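Local atomic coordinates of cytochrome b5-domain protein (Methanococcoides burtonii, PDB entry 6VZ6), a protein that binds heme b in a cytochrome b5-like domain and probably serves in electron transfer. Residues C21-K26 / Y30-S35. Residues are numbered along the deposited sequence; the frame is centred on the assembly and turned at random.
Sequences CYFAYK and YDVTES. With HEM (protoporphyrin IX containing Fe), chain B.
The antiparallel beta hairpin of strands 22-25 and 28-31, which forms one side of the cytochrome b5-like sheet, and the turn after it reach the heme pocket here through Phe23 and Ser35. Phe23 and Tyr30 make a hydrogen-bonded pair: Tyr30 N gives to Phe23 O at 2.8 Å and Phe23 N to Tyr30 O at 3.1 Å. Past the strand end the ladder continues, Val32 N reaching Cys21 O almost in line with the carbonyl (175°). On the heme-facing side, Phe23 stands with CG between the backbone N and the carbonyl carbon (chi1 56°), which lays one ring face against the heme vinyl carbon CAC, 3.7 Å from Phe23 CZ. The Val32 side chain runs at about a right angle to that of Phe23, its CG1 3.5 Å from Phe23 CE2, while Tyr30 CB packs near Phe23 CE1. Across the sheet, Asp31 sits at the edge of the Tyr22 ring, the carboxylate turned 67° from the ring plane, and a water joins Asp31 OD2 to Tyr22 OH. Asp31 OD1 closes an Asx turn on Thr33 N and also accepts from Thr33 OG1 (2.6 Å). An alanine at Asp31 is likely to leave both Thr33 donors without their acceptor and the hydroxyl free to swing off Cys21 N, which it accepts from at 2.9 Å. The Val32-Ser35 type I turn then carries the chain to the heme, where Ser35 OG donates to propionate O1D at 2.6 Å.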
ATOM      1  N   CYS A  21       3.940  -5.280  -3.448  1.00 15.84           N
ATOM      2  CA  CYS A  21       2.740  -4.857  -2.728  1.00 17.02           C
ATOM      3  C   CYS A  21       2.871  -3.385  -2.341  1.00 16.88           C
ATOM      4  O   CYS A  21       3.618  -3.033  -1.416  1.00 13.08           O
ATOM      5  CB  CYS A  21       2.486  -5.721  -1.498  1.00 19.83           C
ATOM      6  SG  CYS A  21       0.820  -5.360  -0.762  1.00 19.47           S
ATOM      7  N   TYR A  22       2.178  -2.533  -3.111  1.00 13.11           N
ATOM      8  CA  TYR A  22       2.085  -1.095  -2.876  1.00 10.86           C
ATOM      9  C   TYR A  22       0.685  -0.755  -2.394  1.00 16.05           C
ATOM     10  O   TYR A  22      -0.263  -1.489  -2.685  1.00 14.98           O
ATOM     11  CB  TYR A  22       2.320  -0.293  -4.155  1.00 13.25           C
ATOM     12  CG  TYR A  22       3.711  -0.382  -4.748  1.00 13.64           C
ATOM     13  CD1 TYR A  22       4.774  -0.992  -4.063  1.00 15.69           C
ATOM     14  CD2 TYR A  22       3.959   0.166  -5.981  1.00 13.26           C
ATOM     15  CE1 TYR A  22       6.064  -1.028  -4.633  1.00 14.21           C
ATOM     16  CE2 TYR A  22       5.213   0.140  -6.539  1.00 13.25           C
ATOM     17  CZ  TYR A  22       6.250  -0.463  -5.873  1.00 15.54           C
ATOM     18  OH  TYR A  22       7.441  -0.433  -6.511  1.00 17.62           O
ATOM     19  N   PHE A  23       0.561   0.345  -1.648  1.00 12.58           N
ATOM     20  CA  PHE A  23      -0.748   0.961  -1.438  1.00 10.73           C
ATOM     21  C   PHE A  23      -0.579   2.475  -1.369  1.00 11.45           C
ATOM     22  O   PHE A  23       0.528   2.993  -1.300  1.00 13.83           O
ATOM     23  CB  PHE A  23      -1.493   0.413  -0.199  1.00 13.19           C
ATOM     24  CG  PHE A  23      -0.745   0.529   1.089  1.00 15.58           C
ATOM     25  CD1 PHE A  23      -0.496   1.767   1.653  1.00 15.07           C
ATOM     26  CD2 PHE A  23      -0.309  -0.620   1.762  1.00 16.55           C
ATOM     27  CE1 PHE A  23       0.211   1.876   2.846  1.00 13.96           C
ATOM     28  CE2 PHE A  23       0.368  -0.519   2.969  1.00 14.34           C
ATOM     29  CZ  PHE A  23       0.654   0.736   3.490  1.00 17.39           C
ATOM     30  N   ALA A  24      -1.683   3.196  -1.432  1.00 15.05           N
ATOM     31  CA  ALA A  24      -1.639   4.640  -1.273  1.00 11.16           C
ATOM     32  C   ALA A  24      -2.260   5.037   0.057  1.00 13.89           C
ATOM     33  O   ALA A  24      -3.164   4.380   0.577  1.00 13.85           O
ATOM     34  CB  ALA A  24      -2.335   5.346  -2.432  1.00 13.56           C
ATOM     35  N   TYR A  25      -1.704   6.092   0.628  1.00 13.92           N
ATOM     36  CA  TYR A  25      -2.208   6.683   1.856  1.00 15.69           C
ATOM     37  C   TYR A  25      -1.944   8.180   1.786  1.00 15.14           C
ATOM     38  O   TYR A  25      -0.781   8.593   1.706  1.00 13.08           O
ATOM     39  CB  TYR A  25      -1.541   6.071   3.080  1.00 11.63           C
ATOM     40  CG  TYR A  25      -2.000   6.692   4.384  1.00 10.88           C
ATOM     41  CD1 TYR A  25      -3.211   6.344   4.929  1.00 15.70           C
ATOM     42  CD2 TYR A  25      -1.219   7.624   5.059  1.00 16.01           C
ATOM     43  CE1 TYR A  25      -3.641   6.879   6.126  1.00 19.01           C
ATOM     44  CE2 TYR A  25      -1.645   8.185   6.275  1.00 13.70           C
ATOM     45  CZ  TYR A  25      -2.879   7.800   6.784  1.00 19.96           C
ATOM     46  OH  TYR A  25      -3.348   8.292   7.967  1.00 22.29           O
ATOM     47  N   LYS A  26      -3.023   8.978   1.753  1.00 13.49           N
ATOM     48  CA  LYS A  26      -2.901  10.431   1.710  1.00 15.19           C
ATOM     49  C   LYS A  26      -1.909  10.869   0.639  1.00 16.48           C
ATOM     50  O   LYS A  26      -0.967  11.620   0.890  1.00 13.33           O
ATOM     51  CB  LYS A  26      -2.517  10.952   3.106  1.00 16.15           C
ATOM     52  CG  LYS A  26      -3.661  10.673   4.125  1.00 19.84           C
ATOM     53  CD  LYS A  26      -3.417  11.307   5.479  1.00 27.06           C
ATOM     54  CE  LYS A  26      -4.668  11.225   6.374  1.00 28.40           C
ATOM     55  NZ  LYS A  26      -4.340  11.495   7.787  1.00 43.63           N
ATOM     56  N   TYR A  30       3.236   3.668  -0.787  1.00 14.37           N
ATOM     57  CA  TYR A  30       4.152   2.960   0.086  1.00 14.77           C
ATOM     58  C   TYR A  30       4.433   1.584  -0.480  1.00 16.10           C
ATOM     59  O   TYR A  30       3.536   0.937  -1.048  1.00 13.47           O
ATOM     60  CB  TYR A  30       3.584   2.766   1.505  1.00 15.83           C
ATOM     61  CG  TYR A  30       3.601   4.005   2.370  1.00 14.18           C
ATOM     62  CD1 TYR A  30       4.555   4.201   3.352  1.00 14.36           C
ATOM     63  CD2 TYR A  30       2.634   4.985   2.193  1.00 11.86           C
ATOM     64  CE1 TYR A  30       4.532   5.371   4.131  1.00 12.29           C
ATOM     65  CE2 TYR A  30       2.611   6.165   3.006  1.00 16.20           C
ATOM     66  CZ  TYR A  30       3.564   6.331   3.930  1.00  9.64           C
ATOM     67  OH  TYR A  30       3.508   7.477   4.690  1.00 14.44           O
ATOM     68  N   ASP A  31       5.664   1.109  -0.258  1.00 19.80           N
ATOM     69  CA  ASP A  31       6.055  -0.261  -0.623  1.00 13.32           C
ATOM     70  C   ASP A  31       6.132  -1.104   0.644  1.00 15.96           C
ATOM     71  O   ASP A  31       7.034  -0.894   1.464  1.00 14.62           O
ATOM     72  CB  ASP A  31       7.406  -0.261  -1.341  1.00 17.17           C
ATOM     73  CG  ASP A  31       7.854  -1.648  -1.746  1.00 17.98           C
ATOM     74  OD1 ASP A  31       7.125  -2.627  -1.460  1.00 16.72           O
ATOM     75  OD2 ASP A  31       8.935  -1.756  -2.372  1.00 22.45           O
ATOM     76  N   VAL A  32       5.187  -2.037   0.824  1.00 14.70           N
ATOM     77  CA  VAL A  32       5.192  -2.894   2.009  1.00 15.31           C
ATOM     78  C   VAL A  32       5.492  -4.345   1.641  1.00 16.95           C
ATOM     79  O   VAL A  32       5.212  -5.236   2.413  1.00 15.36           O
ATOM     80  CB  VAL A  32       3.883  -2.790   2.816  1.00 15.68           C
ATOM     81  CG1 VAL A  32       3.759  -1.415   3.397  1.00 17.32           C
ATOM     82  CG2 VAL A  32       2.684  -3.137   1.940  1.00 17.14           C
ATOM     83  N   THR A  33       6.081  -4.581   0.468  1.00 15.39           N
ATOM     84  CA  THR A  33       6.306  -5.952  -0.013  1.00 18.48           C
ATOM     85  C   THR A  33       6.989  -6.817   1.046  1.00 19.79           C
ATOM     86  O   THR A  33       6.708  -8.021   1.146  1.00 19.56           O
ATOM     87  CB  THR A  33       7.188  -5.913  -1.282  1.00 21.55           C
ATOM     88  OG1 THR A  33       6.582  -5.091  -2.266  1.00 18.93           O
ATOM     89  CG2 THR A  33       7.422  -7.300  -1.853  1.00 22.76           C
ATOM     90  N   GLU A  34       7.855  -6.188   1.851  1.00 18.54           N
ATOM     91  CA  GLU A  34       8.687  -6.832   2.854  1.00 28.28           C
ATOM     92  C   GLU A  34       7.963  -7.125   4.150  1.00 29.77           C
ATOM     93  O   GLU A  34       8.464  -7.897   4.959  1.00 30.75           O
ATOM     94  CB  GLU A  34       9.861  -5.898   3.221  1.00 28.94           C
ATOM     95  CG  GLU A  34       9.424  -4.395   3.589  1.00 58.47           C
ATOM     96  CD  GLU A  34       9.236  -3.454   2.364  1.00 70.22           C
ATOM     97  OE1 GLU A  34      10.113  -2.638   2.047  1.00 60.25           O
ATOM     98  OE2 GLU A  34       8.206  -3.487   1.726  1.00 57.52           O
ATOM     99  N   SER A  35       6.807  -6.529   4.390  1.00 25.84           N
ATOM    100  CA  SER A  35       6.151  -6.694   5.670  1.00 20.08           C
ATOM    101  C   SER A  35       5.614  -8.116   5.819  1.00 20.94           C
ATOM    102  O   SER A  35       4.936  -8.653   4.927  1.00 19.97           O
ATOM    103  CB  SER A  35       5.003  -5.701   5.810  1.00 24.04           C
ATOM    104  OG  SER A  35       4.136  -6.104   6.866  1.00 22.21           O
TER
HETATM  105  CHA HEM B 101       0.185  -3.255  11.186  1.00 21.03           C
HETATM  106  CHB HEM B 101      -4.319  -4.802  11.518  1.00 15.97           C
HETATM  107  CHC HEM B 101      -5.705  -1.777   8.062  1.00 15.68           C
HETATM  108  CHD HEM B 101      -1.049  -0.729   7.287  1.00 13.29           C
HETATM  109  C1A HEM B 101      -0.938  -3.861  11.654  1.00 21.25           C
HETATM  110  C2A HEM B 101      -1.033  -4.635  12.866  1.00 22.01           C
HETATM  111  C3A HEM B 101      -2.299  -5.083  12.939  1.00 23.62           C
HETATM  112  C4A HEM B 101      -3.009  -4.585  11.781  1.00 18.30           C
HETATM  113  CMA HEM B 101      -2.977  -5.951  14.018  1.00 20.71           C
HETATM  114  CAA HEM B 101       0.168  -4.864  13.822  1.00 22.62           C
HETATM  115  CBA HEM B 101      -0.189  -4.727  15.292  1.00 58.45           C
HETATM  116  CGA HEM B 101      -0.192  -3.274  15.604  1.00 48.43           C
HETATM  117  O1A HEM B 101       0.601  -2.579  14.938  1.00 53.66           O
HETATM  118  O2A HEM B 101      -0.977  -2.831  16.492  1.00 52.87           O
HETATM  119  C1B HEM B 101      -5.058  -4.114  10.612  1.00 19.91           C
HETATM  120  C2B HEM B 101      -6.430  -4.353  10.431  1.00 23.13           C
HETATM  121  C3B HEM B 101      -6.879  -3.533   9.495  1.00 20.05           C
HETATM  122  C4B HEM B 101      -5.751  -2.756   9.015  1.00 17.75           C
HETATM  123  CMB HEM B 101      -7.258  -5.355  11.246  1.00 22.46           C
HETATM  124  CAB HEM B 101      -8.393  -3.495   9.201  1.00 24.59           C
HETATM  125  CBB HEM B 101      -8.981  -2.312   8.978  1.00 19.15           C
HETATM  126  C1C HEM B 101      -4.562  -1.207   7.561  1.00 17.52           C
HETATM  127  C2C HEM B 101      -4.504  -0.181   6.529  1.00 19.40           C
HETATM  128  C3C HEM B 101      -3.205   0.099   6.305  1.00 14.86           C
HETATM  129  C4C HEM B 101      -2.415  -0.729   7.201  1.00 14.61           C
HETATM  130  CMC HEM B 101      -5.754   0.394   5.840  1.00 14.74           C
HETATM  131  CAC HEM B 101      -2.504   1.088   5.319  1.00 20.22           C
HETATM  132  CBC HEM B 101      -3.033   2.231   4.927  1.00 23.64           C
HETATM  133  C1D HEM B 101      -0.293  -1.378   8.228  1.00 19.73           C
HETATM  134  C2D HEM B 101       1.159  -1.454   8.278  1.00 17.98           C
HETATM  135  C3D HEM B 101       1.504  -2.128   9.371  1.00 16.48           C
HETATM  136  C4D HEM B 101       0.278  -2.529  10.012  1.00 17.07           C
HETATM  137  CMD HEM B 101       2.116  -0.799   7.251  1.00 17.49           C
HETATM  138  CAD HEM B 101       2.923  -2.490   9.887  1.00 15.33           C
HETATM  139  CBD HEM B 101       3.382  -3.753   9.162  1.00 18.22           C
HETATM  140  CGD HEM B 101       4.722  -4.259   9.654  1.00 21.43           C
HETATM  141  O1D HEM B 101       5.276  -5.204   9.055  1.00 17.20           O
HETATM  142  O2D HEM B 101       5.279  -3.663  10.599  1.00 19.97           O
HETATM  143  NA  HEM B 101      -2.149  -3.831  11.023  1.00 19.34           N
HETATM  144  NB  HEM B 101      -4.653  -3.154   9.714  1.00 17.82           N
HETATM  145  NC  HEM B 101      -3.271  -1.496   7.966  1.00 17.14           N
HETATM  146  ND  HEM B 101      -0.801  -2.061   9.297  1.00 17.39           N
HETATM  147 FE   HEM B 101      -2.703  -2.639   9.545  1.00 15.96          FE
HETATM  148  O   HOH W   1       9.589  -0.813  -4.876  1.00 23.45           O